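PDB 5DX9: trehalose-6-phosphate phosphatase from Cryptococcus neoformans, which belongs to the trehalose-phosphatase family of the HAD clan and is seen here with a magnesium ion and a bound glycan. Local coordinates for residues Asn49-Ala52 and Ala53-Lys56; Val174-Lys178 and Lys179-Val183; Gly191-Val194 and Arg195-Tyr199. One frame throughout, in Å; residues are numbered along the deposited sequence.

Contact 1 (Asn49-Ala52 and Ala53-Lys56)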
ATOM      1  N   ASN A  49       3.028  -2.397  19.219  1.00 54.14           N
ATOM      2  CA  ASN A  49       3.536  -1.325  20.068  1.00 59.39           C
ATOM      3  C   ASN A  49       4.215  -0.219  19.263  1.00 56.57           C
ATOM      4  O   ASN A  49       4.013   0.967  19.529  1.00 56.39           O
ATOM      5  CB  ASN A  49       4.512  -1.883  21.104  1.00 57.25           C
ATOM      6  CG  ASN A  49       3.835  -2.780  22.121  1.00 58.42           C
ATOM      7  OD1 ASN A  49       2.610  -2.776  22.253  1.00 60.98           O
ATOM      8  ND2 ASN A  49       4.631  -3.549  22.854  1.00 60.21           N
ATOM      9  N   ALA A  50       5.016  -0.615  18.278  1.00 55.00           N
ATOM     10  CA  ALA A  50       5.767   0.335  17.464  1.00 54.97           C
ATOM     11  C   ALA A  50       4.840   1.280  16.706  1.00 52.63           C
ATOM     12  O   ALA A  50       4.981   2.500  16.789  1.00 52.36           O
ATOM     13  CB  ALA A  50       6.676  -0.406  16.493  1.00 54.97           C
ATOM     14  N   ILE A  51       3.895   0.706  15.968  1.00 53.03           N
ATOM     15  CA  ILE A  51       2.932   1.489  15.202  1.00 52.68           C
ATOM     16  C   ILE A  51       2.113   2.391  16.118  1.00 50.47           C
ATOM     17  O   ILE A  51       1.772   3.515  15.753  1.00 51.26           O
ATOM     18  CB  ILE A  51       1.972   0.587  14.399  1.00 50.31           C
ATOM     19  CG1 ILE A  51       2.758  -0.350  13.478  1.00 54.52           C
ATOM     20  CG2 ILE A  51       0.998   1.431  13.596  1.00 49.81           C
ATOM     21  CD1 ILE A  51       3.493   0.363  12.361  1.00 49.04           C
ATOM     22  N   ALA A  52       1.799   1.885  17.305  1.00 52.82           N
ATOM     23  CA  ALA A  52       1.038   2.647  18.288  1.00 55.68           C
ATOM     24  C   ALA A  52       1.778   3.922  18.678  1.00 53.25           C
ATOM     25  O   ALA A  52       1.214   5.016  18.626  1.00 56.24           O
ATOM     26  CB  ALA A  52       0.759   1.799  19.514  1.00 54.96           C
ATOM     27  N   ALA A  53       3.042   3.771  19.062  1.00 53.90           N
ATOM     28  CA  ALA A  53       3.878   4.904  19.445  1.00 52.79           C
ATOM     29  C   ALA A  53       3.980   5.929  18.321  1.00 55.32           C
ATOM     30  O   ALA A  53       3.974   7.135  18.569  1.00 56.98           O
ATOM     31  CB  ALA A  53       5.262   4.426  19.848  1.00 52.88           C
ATOM     32  N   LEU A  54       4.071   5.442  17.087  1.00 54.48           N
ATOM     33  CA  LEU A  54       4.150   6.313  15.921  1.00 51.69           C
ATOM     34  C   LEU A  54       2.868   7.119  15.759  1.00 52.89           C
ATOM     35  O   LEU A  54       2.903   8.281  15.360  1.00 53.97           O
ATOM     36  CB  LEU A  54       4.416   5.499  14.651  1.00 54.34           C
ATOM     37  CG  LEU A  54       5.737   4.736  14.546  1.00 51.59           C
ATOM     38  CD1 LEU A  54       5.861   4.090  13.173  1.00 47.62           C
ATOM     39  CD2 LEU A  54       6.913   5.659  14.814  1.00 47.87           C
ATOM     40  N   CYS A  55       1.737   6.492  16.064  1.00 56.69           N
ATOM     41  CA  CYS A  55       0.445   7.164  15.988  1.00 57.85           C
ATOM     42  C   CYS A  55       0.272   8.154  17.140  1.00 58.30           C
ATOM     43  O   CYS A  55      -0.377   9.189  16.988  1.00 57.96           O
ATOM     44  CB  CYS A  55      -0.693   6.142  15.994  1.00 58.36           C
ATOM     45  SG  CYS A  55      -0.772   5.107  14.512  1.00 58.21           S
ATOM     46  N   LYS A  56       0.861   7.824  18.286  1.00 57.63           N
ATOM     47  CA  LYS A  56       0.805   8.674  19.473  1.00 59.86           C
ATOM     48  C   LYS A  56       1.399  10.059  19.216  1.00 58.57           C
ATOM     49  O   LYS A  56       0.994  11.042  19.836  1.00 60.40           O
ATOM     50  CB  LYS A  56       1.537   7.997  20.635  1.00 62.02           C
ATOM     51  CG  LYS A  56       1.742   8.874  21.865  1.00 68.25           C
ATOM     52  CD  LYS A  56       0.543   8.832  22.805  1.00 71.57           C
ATOM     53  CE  LYS A  56       0.773   9.709  24.036  1.00 74.01           C
ATOM     54  NZ  LYS A  56       1.960   9.278  24.836  1.00 71.34           N
TER
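The flat groups that meet between Asn49-Ala52 and Ala53-Lys56 are peptide groups. Lys56 N reaches Ala52 O in the plane of that carbonyl, at 2.9 Å, while the other three N-H groups come in somewhat tilted. Ala53 N gives the straightest bond, 167° at the hydrogen, to Asn49 O at 3.0 Å. Leu54 N bonds to Ala50 O, and Cys55 N to Ile51 O.

The Ala50 carbonyl oxygen is also covered by carbon. Leu54 CG stands 3.3 Å from Ala50 O, with both methyls further from that oxygen. Cys55 SG lies 3.2 Å from Ile51 O. The side chains themselves meet more lightly. Ile51 carries CG1 beside its backbone N (chi1 -56°), which sets CG2 next to the following turn. Here CG2 lies 4.2 Å from Cys55 SG. The other branch of Ile51 brings CD1 to 4.5 Å from Leu54 CD1. On Lys56 it is CB that touches, 3.6 Å from Ala52 O. Beyond it the chain bends twice and makes no further contact with Asn49-Ala52.

Leu54 is buried against Leu23 and Phe25 of strand 21-25 and against Phe298 and Leu302 of helix 291-306. Its carbonyl oxygen accepts a hydrogen bond from Asn60 ND2 at the start of strand 60-65. Asn49 and Lys56 are exposed.

The repeated bonds from each N-H to the carbonyl four residues earlier define an alpha helix. One flank is buried and the ends of the segment carry polar residues. Helix 45-56 is the connection of a beta-alpha-beta crossover between the parallel strands 21-25 and 60-65, in the Rossmann-like core of a HAD-type fold.

Contact 2 (Val174-Lys178 and Lys179-Val183). With GLC (alpha-D-glucopyranose), chain B; G6P (6-O-phosphono-alpha-D-glucopyranose), chain C.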
ATOM      1  N   VAL A 174      -5.293  -7.321 -13.395  1.00 44.85           N
ATOM      2  CA  VAL A 174      -5.029  -8.657 -12.894  1.00 43.48           C
ATOM      3  C   VAL A 174      -3.660  -8.704 -12.245  1.00 45.20           C
ATOM      4  O   VAL A 174      -2.641  -8.487 -12.901  1.00 47.10           O
ATOM      5  CB  VAL A 174      -5.109  -9.704 -14.010  1.00 43.07           C
ATOM      6  CG1 VAL A 174      -4.709 -11.076 -13.482  1.00 44.19           C
ATOM      7  CG2 VAL A 174      -6.510  -9.730 -14.595  1.00 45.31           C
ATOM      8  N   LEU A 175      -3.651  -8.992 -10.950  1.00 44.98           N
ATOM      9  CA  LEU A 175      -2.437  -8.949 -10.155  1.00 41.71           C
ATOM     10  C   LEU A 175      -1.868 -10.339  -9.911  1.00 44.77           C
ATOM     11  O   LEU A 175      -2.578 -11.240  -9.468  1.00 41.70           O
ATOM     12  CB  LEU A 175      -2.713  -8.260  -8.819  1.00 42.05           C
ATOM     13  CG  LEU A 175      -3.356  -6.872  -8.875  1.00 41.48           C
ATOM     14  CD1 LEU A 175      -3.683  -6.389  -7.468  1.00 39.98           C
ATOM     15  CD2 LEU A 175      -2.450  -5.874  -9.593  1.00 38.89           C
ATOM     16  N   VAL A 176      -0.583 -10.509 -10.206  1.00 41.98           N
ATOM     17  CA  VAL A 176       0.120 -11.735  -9.853  1.00 46.75           C
ATOM     18  C   VAL A 176       0.863 -11.532  -8.536  1.00 48.52           C
ATOM     19  O   VAL A 176       1.954 -10.957  -8.502  1.00 49.92           O
ATOM     20  CB  VAL A 176       1.107 -12.170 -10.950  1.00 47.82           C
ATOM     21  CG1 VAL A 176       1.921 -13.370 -10.485  1.00 48.30           C
ATOM     22  CG2 VAL A 176       0.359 -12.491 -12.233  1.00 48.47           C
ATOM     23  N   GLY A 177       0.254 -11.992  -7.451  1.00 44.21           N
ATOM     24  CA  GLY A 177       0.803 -11.791  -6.129  1.00 44.58           C
ATOM     25  C   GLY A 177       1.669 -12.950  -5.689  1.00 44.21           C
ATOM     26  O   GLY A 177       2.017 -13.817  -6.489  1.00 42.95           O
ATOM     27  N   LYS A 178       2.025 -12.957  -4.408  1.00 45.73           N
ATOM     28  CA  LYS A 178       2.855 -14.016  -3.852  1.00 46.84           C
ATOM     29  C   LYS A 178       2.021 -15.268  -3.633  1.00 45.25           C
ATOM     30  O   LYS A 178       1.308 -15.390  -2.647  1.00 44.58           O
ATOM     31  CB  LYS A 178       3.513 -13.563  -2.547  1.00 45.32           C
ATOM     32  CG  LYS A 178       4.374 -12.321  -2.708  1.00 48.73           C
ATOM     33  CD  LYS A 178       5.330 -12.122  -1.544  1.00 48.86           C
ATOM     34  CE  LYS A 178       6.348 -11.027  -1.864  1.00 50.66           C
ATOM     35  NZ  LYS A 178       7.191 -10.667  -0.683  1.00 52.95           N
ATOM     36  N   LYS A 179       2.120 -16.191  -4.580  1.00 47.01           N
ATOM     37  CA  LYS A 179       1.338 -17.418  -4.555  1.00 44.89           C
ATOM     38  C   LYS A 179      -0.154 -17.111  -4.573  1.00 45.40           C
ATOM     39  O   LYS A 179      -0.937 -17.773  -3.896  1.00 41.05           O
ATOM     40  CB  LYS A 179       1.691 -18.259  -3.330  1.00 43.19           C
ATOM     41  CG  LYS A 179       3.136 -18.747  -3.285  1.00 47.38           C
ATOM     42  CD  LYS A 179       3.456 -19.662  -4.461  1.00 48.48           C
ATOM     43  CE  LYS A 179       4.933 -20.023  -4.500  1.00 50.73           C
ATOM     44  NZ  LYS A 179       5.306 -20.632  -5.806  1.00 54.49           N
ATOM     45  N   ASN A 180      -0.540 -16.088  -5.330  1.00 45.15           N
ATOM     46  CA  ASN A 180      -1.952 -15.790  -5.522  1.00 44.09           C
ATOM     47  C   ASN A 180      -2.214 -15.089  -6.846  1.00 44.90           C
ATOM     48  O   ASN A 180      -1.292 -14.582  -7.488  1.00 45.10           O
ATOM     49  CB  ASN A 180      -2.495 -14.945  -4.351  1.00 43.66           C
ATOM     50  CG  ASN A 180      -2.154 -13.450  -4.462  1.00 40.42           C
ATOM     51  OD1 ASN A 180      -2.380 -12.809  -5.489  1.00 41.53           O
ATOM     52  ND2 ASN A 180      -1.641 -12.887  -3.377  1.00 40.77           N
ATOM     53  N   LEU A 181      -3.483 -15.065  -7.239  1.00 44.05           N
ATOM     54  CA  LEU A 181      -3.962 -14.164  -8.278  1.00 42.43           C
ATOM     55  C   LEU A 181      -5.004 -13.233  -7.671  1.00 42.31           C
ATOM     56  O   LEU A 181      -5.820 -13.659  -6.854  1.00 44.44           O
ATOM     57  CB  LEU A 181      -4.569 -14.932  -9.451  1.00 45.44           C
ATOM     58  CG  LEU A 181      -3.632 -15.609 -10.444  1.00 48.92           C
ATOM     59  CD1 LEU A 181      -4.438 -16.178 -11.604  1.00 47.30           C
ATOM     60  CD2 LEU A 181      -2.569 -14.639 -10.936  1.00 45.48           C
ATOM     61  N   GLU A 182      -4.979 -11.964  -8.066  1.00 42.61           N
ATOM     62  CA  GLU A 182      -5.975 -11.015  -7.591  1.00 42.41           C
ATOM     63  C   GLU A 182      -6.472 -10.124  -8.719  1.00 41.87           C
ATOM     64  O   GLU A 182      -5.712  -9.741  -9.605  1.00 42.27           O
ATOM     65  CB  GLU A 182      -5.407 -10.159  -6.461  1.00 44.50           C
ATOM     66  CG  GLU A 182      -6.460  -9.347  -5.725  1.00 43.63           C
ATOM     67  CD  GLU A 182      -5.902  -8.639  -4.508  1.00 47.29           C
ATOM     68  OE1 GLU A 182      -6.705  -8.112  -3.703  1.00 46.61           O
ATOM     69  OE2 GLU A 182      -4.660  -8.612  -4.356  1.00 44.71           O
ATOM     70  N   VAL A 183      -7.759  -9.808  -8.692  1.00 44.20           N
ATOM     71  CA  VAL A 183      -8.327  -8.887  -9.666  1.00 41.70           C
ATOM     72  C   VAL A 183      -8.878  -7.689  -8.922  1.00 41.35           C
ATOM     73  O   VAL A 183      -9.617  -7.843  -7.951  1.00 43.34           O
ATOM     74  CB  VAL A 183      -9.439  -9.539 -10.507  1.00 39.87           C
ATOM     75  CG1 VAL A 183      -9.949  -8.557 -11.552  1.00 41.64           C
ATOM     76  CG2 VAL A 183      -8.932 -10.810 -11.166  1.00 39.37           C
TER
HETATM   77  C1  GLC B   1      -0.766 -12.622   1.077  1.00 44.31           C
HETATM   78  C2  GLC B   1      -0.222 -13.803   0.272  1.00 43.93           C
HETATM   79  C3  GLC B   1      -0.698 -15.126   0.855  1.00 44.26           C
HETATM   80  C4  GLC B   1      -0.407 -15.215   2.347  1.00 44.56           C
HETATM   81  C5  GLC B   1      -0.951 -13.990   3.076  1.00 43.01           C
HETATM   82  C6  GLC B   1      -0.513 -13.952   4.540  1.00 44.02           C
HETATM   83  O2  GLC B   1      -0.635 -13.673  -1.102  1.00 46.28           O
HETATM   84  O3  GLC B   1      -0.042 -16.207   0.182  1.00 47.35           O
HETATM   85  O4  GLC B   1      -0.994 -16.426   2.848  1.00 50.19           O
HETATM   86  O5  GLC B   1      -0.487 -12.787   2.468  1.00 44.36           O
HETATM   87  O6  GLC B   1       0.908 -14.123   4.634  1.00 42.54           O
HETATM   88  C1  G6P C   2      -2.676 -11.263   1.419  1.00 43.13           C
HETATM   89  C2  G6P C   2      -4.196 -11.180   1.375  1.00 45.05           C
HETATM   90  C3  G6P C   2      -4.706 -11.016  -0.043  1.00 47.04           C
HETATM   91  C4  G6P C   2      -4.128  -9.762  -0.665  1.00 48.43           C
HETATM   92  C5  G6P C   2      -2.619  -9.556  -0.432  1.00 47.92           C
HETATM   93  C6  G6P C   2      -2.263  -8.063  -0.297  1.00 44.86           C
HETATM   94  O1  G6P C   2      -2.175 -12.476   0.852  1.00 43.69           O
HETATM   95  O2  G6P C   2      -4.744 -12.355   1.969  1.00 46.41           O
HETATM   96  O3  G6P C   2      -6.132 -10.862  -0.044  1.00 49.05           O
HETATM   97  O4  G6P C   2      -4.443  -9.868  -2.060  1.00 43.36           O
HETATM   98  O5  G6P C   2      -2.086 -10.137   0.768  1.00 41.98           O
HETATM   99  O6  G6P C   2      -1.786  -7.753   1.037  1.00 46.74           O
HETATM  100  P   G6P C   2      -0.786  -6.498   1.312  1.00 44.37           P
HETATM  101  O1P G6P C   2      -0.970  -5.856   2.776  1.00 44.09           O
HETATM  102  O2P G6P C   2       0.611  -6.974   1.202  1.00 42.70           O
HETATM  103  O3P G6P C   2      -1.091  -5.405   0.172  1.00 44.18           O
HETATM  104  O   HOH W   1       0.852 -10.809  -2.550  1.00 48.50           O
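Leu175 and Glu182 lie side by side and point the same way. Leu175 CD1 comes within 3.9 Å of Glu182 OE2. Glu182 is extended, with CG anti to the backbone N (chi1 -168°), and this carries the carboxylate out to the sugar. G6P O4 donates to Glu182 OE2 at 2.6 Å. His89 NE2 is a second partner of OE2, and Lys135 forms a salt bridge with OE1. On the other face Val176 and Leu181 also run alongside each other, CG2 to CD2 3.9 Å. That face packs on helices 112-125 and 148-166.

The two strands form an antiparallel beta hairpin closed by a type II turn from Gly177 to Asn180. Lys179 takes the positive phi of this turn. Leu175 and Glu182 are a hydrogen-bonded pair. Leu175 N to Glu182 O is short, 2.6 Å, and nearly straight.

Asn180 shares the face of Glu182. Its CG sits between its backbone N and carbonyl carbon (chi1 80°). OD1 then lies 3.4 Å from Gly177 CA, where glycine has no side chain. ND2 turns to the glucose and donates to GLC O2 at 2.6 Å. Lys178 O accepts from both O2 and O3 of GLC. The Lys178 side chain is extended, and NZ forms a salt bridge with Asp212, a residue of the magnesium site.

Contact 3 (Gly191-Val194 and Arg195-Tyr199)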
ATOM      1  N   GLY A 191      -0.811   3.574  -5.225  1.00 44.00           N
ATOM      2  CA  GLY A 191      -0.140   4.803  -5.606  1.00 46.51           C
ATOM      3  C   GLY A 191      -1.043   6.020  -5.509  1.00 51.59           C
ATOM      4  O   GLY A 191      -0.615   7.086  -5.068  1.00 48.64           O
ATOM      5  N   GLU A 192      -2.295   5.861  -5.925  1.00 49.28           N
ATOM      6  CA  GLU A 192      -3.244   6.968  -5.896  1.00 51.13           C
ATOM      7  C   GLU A 192      -3.561   7.378  -4.465  1.00 46.85           C
ATOM      8  O   GLU A 192      -3.832   8.545  -4.192  1.00 47.87           O
ATOM      9  CB  GLU A 192      -4.531   6.597  -6.638  1.00 50.22           C
ATOM     10  CG  GLU A 192      -4.374   6.553  -8.146  1.00 50.63           C
ATOM     11  CD  GLU A 192      -3.953   7.891  -8.716  1.00 59.33           C
ATOM     12  OE1 GLU A 192      -4.183   8.922  -8.047  1.00 60.56           O
ATOM     13  OE2 GLU A 192      -3.388   7.913  -9.830  1.00 64.49           O
ATOM     14  N   ILE A 193      -3.530   6.411  -3.556  1.00 44.64           N
ATOM     15  CA  ILE A 193      -3.775   6.685  -2.146  1.00 49.36           C
ATOM     16  C   ILE A 193      -2.654   7.545  -1.574  1.00 51.34           C
ATOM     17  O   ILE A 193      -2.902   8.515  -0.858  1.00 47.90           O
ATOM     18  CB  ILE A 193      -3.889   5.392  -1.329  1.00 46.35           C
ATOM     19  CG1 ILE A 193      -5.065   4.548  -1.832  1.00 51.35           C
ATOM     20  CG2 ILE A 193      -4.035   5.708   0.150  1.00 47.75           C
ATOM     21  CD1 ILE A 193      -6.388   5.287  -1.860  1.00 46.74           C
ATOM     22  N   VAL A 194      -1.419   7.175  -1.901  1.00 49.74           N
ATOM     23  CA  VAL A 194      -0.249   7.926  -1.470  1.00 50.33           C
ATOM     24  C   VAL A 194      -0.334   9.373  -1.937  1.00 47.02           C
ATOM     25  O   VAL A 194       0.019  10.294  -1.203  1.00 47.42           O
ATOM     26  CB  VAL A 194       1.049   7.298  -2.005  1.00 46.44           C
ATOM     27  CG1 VAL A 194       2.243   8.193  -1.695  1.00 47.28           C
ATOM     28  CG2 VAL A 194       1.241   5.895  -1.432  1.00 44.64           C
ATOM     29  N   ARG A 195      -0.815   9.563  -3.161  1.00 50.41           N
ATOM     30  CA  ARG A 195      -0.917  10.895  -3.743  1.00 51.92           C
ATOM     31  C   ARG A 195      -2.025  11.698  -3.075  1.00 51.14           C
ATOM     32  O   ARG A 195      -1.861  12.887  -2.804  1.00 50.48           O
ATOM     33  CB  ARG A 195      -1.154  10.799  -5.248  1.00 53.74           C
ATOM     34  CG  ARG A 195      -0.060  10.032  -5.967  1.00 53.84           C
ATOM     35  CD  ARG A 195       0.352  10.722  -7.246  1.00 58.67           C
ATOM     36  NE  ARG A 195      -0.558  10.430  -8.348  1.00 62.78           N
ATOM     37  CZ  ARG A 195      -0.457   9.358  -9.126  1.00 62.13           C
ATOM     38  NH1 ARG A 195       0.509   8.473  -8.914  1.00 61.53           N
ATOM     39  NH2 ARG A 195      -1.324   9.167 -10.112  1.00 65.33           N
ATOM     40  N   ARG A 196      -3.152  11.043  -2.817  1.00 49.81           N
ATOM     41  CA  ARG A 196      -4.220  11.647  -2.034  1.00 51.65           C
ATOM     42  C   ARG A 196      -3.683  12.137  -0.693  1.00 50.12           C
ATOM     43  O   ARG A 196      -3.966  13.257  -0.270  1.00 49.89           O
ATOM     44  CB  ARG A 196      -5.357  10.652  -1.809  1.00 53.00           C
ATOM     45  CG  ARG A 196      -6.365  11.095  -0.759  1.00 57.92           C
ATOM     46  CD  ARG A 196      -7.105   9.904  -0.179  1.00 58.50           C
ATOM     47  NE  ARG A 196      -7.989  10.291   0.915  1.00 61.80           N
ATOM     48  CZ  ARG A 196      -9.290  10.508   0.776  1.00 64.14           C
ATOM     49  NH1 ARG A 196      -9.862  10.368  -0.413  1.00 67.01           N
ATOM     50  NH2 ARG A 196     -10.022  10.860   1.824  1.00 67.25           N
ATOM     51  N   LEU A 197      -2.897  11.289  -0.035  1.00 47.71           N
ATOM     52  CA  LEU A 197      -2.329  11.629   1.264  1.00 50.45           C
ATOM     53  C   LEU A 197      -1.339  12.790   1.175  1.00 50.77           C
ATOM     54  O   LEU A 197      -1.289  13.633   2.070  1.00 53.49           O
ATOM     55  CB  LEU A 197      -1.644  10.411   1.885  1.00 50.03           C
ATOM     56  CG  LEU A 197      -2.564   9.231   2.192  1.00 49.23           C
ATOM     57  CD1 LEU A 197      -1.890   8.265   3.147  1.00 47.86           C
ATOM     58  CD2 LEU A 197      -3.882   9.724   2.758  1.00 50.69           C
HETATM   59  N   MSE A 198      -0.546  12.832   0.109  1.00 49.59           N
HETATM   60  CA  MSE A 198       0.383  13.943  -0.082  1.00 51.57           C
HETATM   61  C   MSE A 198      -0.373  15.249  -0.327  1.00 51.29           C
HETATM   62  O   MSE A 198      -0.000  16.294   0.205  1.00 51.69           O
HETATM   63  CB  MSE A 198       1.349  13.658  -1.238  1.00 46.85           C
HETATM   64  CG  MSE A 198       2.509  12.743  -0.857  1.00 51.03           C
HETATM   65 SE   MSE A 198       3.782  12.400  -2.308  1.00 56.74          SE
HETATM   66  CE  MSE A 198       2.569  11.606  -3.617  1.00 48.68           C
ATOM     67  N   TYR A 199      -1.437  15.182  -1.121  1.00 49.96           N
ATOM     68  CA  TYR A 199      -2.250  16.363  -1.387  1.00 52.79           C
ATOM     69  C   TYR A 199      -2.890  16.878  -0.104  1.00 53.91           C
ATOM     70  O   TYR A 199      -2.992  18.085   0.106  1.00 55.39           O
ATOM     71  CB  TYR A 199      -3.331  16.064  -2.429  1.00 52.21           C
ATOM     72  CG  TYR A 199      -4.217  17.254  -2.725  1.00 53.72           C
ATOM     73  CD1 TYR A 199      -3.870  18.174  -3.703  1.00 53.89           C
ATOM     74  CD2 TYR A 199      -5.393  17.465  -2.015  1.00 53.69           C
ATOM     75  CE1 TYR A 199      -4.670  19.267  -3.974  1.00 55.55           C
ATOM     76  CE2 TYR A 199      -6.200  18.557  -2.280  1.00 56.45           C
ATOM     77  CZ  TYR A 199      -5.833  19.455  -3.259  1.00 56.56           C
ATOM     78  OH  TYR A 199      -6.629  20.544  -3.532  1.00 57.68           O
TER
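Val194 and Met198, a selenomethionine, make the tightly packed side of this contact together with Ile193 and Leu197. The Val194 and Met198 side chains cross obliquely. Met198 is bent at its last torsion (chi3 -59°), and this folds CE back to 3.9 Å from Val194 CG1. Leu197 CG lies 3.2 Å from Ile193 O, and 4.3 Å from Ile193 CG2. All four residues are buried. Val194 and Leu197 touch Leu24 and Met198 touches Leu22, both of strand 21-25, while Ile193 and Val194 meet Ile65 of strand 60-65. Helix 217-225 covers Val194 and Met198 through Leu223. Arg196 is buried too, although charged; its guanidinium forms a salt bridge with Glu200 and hydrogen bonds with Gln95 and the Ala245 carbonyl.

The looser side belongs to Glu192 and Arg195, which are partly exposed. Both chains are bent, and their charged ends meet in a salt bridge. The Glu192 carboxylate stands over one face of the Arg195 guanidinium, with CD 3.8 Å from CZ. The two planes are 78° apart, so the groups do not pair flat. The modelled 2.4 Å from Glu192 OE2 to Arg195 NH2 is too short to be trusted in detail. The base of Arg195 is close to the backbone, with CG 3.1 Å from Gly191 O.

Backbone bonds run through both sides. Arg195, Arg196, Leu197 and Met198 each donate to the carbonyl four residues back, Leu197 N to Ile193 O at 2.9 Å. This is a largely buried alpha helix, 190-200, with a partly exposed Glu192-Arg195 pair, laid on the mixed, largely parallel sheet of the Rossmann-like HAD core.

How the contacts relate
Contacts 1 and 3 are single alpha-helical segments of the Rossmann-like core; contact 2 is a hairpin of the separate four-stranded antiparallel sheet. Strand 21-25 serves both helices. Leu23 and Phe25 meet contact 1, while Leu22 and Leu24 meet contact 3, so the alternating residues suggest opposite faces of the sheet. Contact 3 is the more buried. Contact 1 has backbone bonds and light apolar touches; contact 3 adds a salt bridge, Glu192 to Arg195. Contact 2 alone touches the sugars: Asn180 and Glu182 share a face with Leu175, and the opposite face is apolar. Strand 180-185 precedes helix 190-200 in the chain, yet the nearest atoms of contacts 2 and 3 are about 11 Å apart.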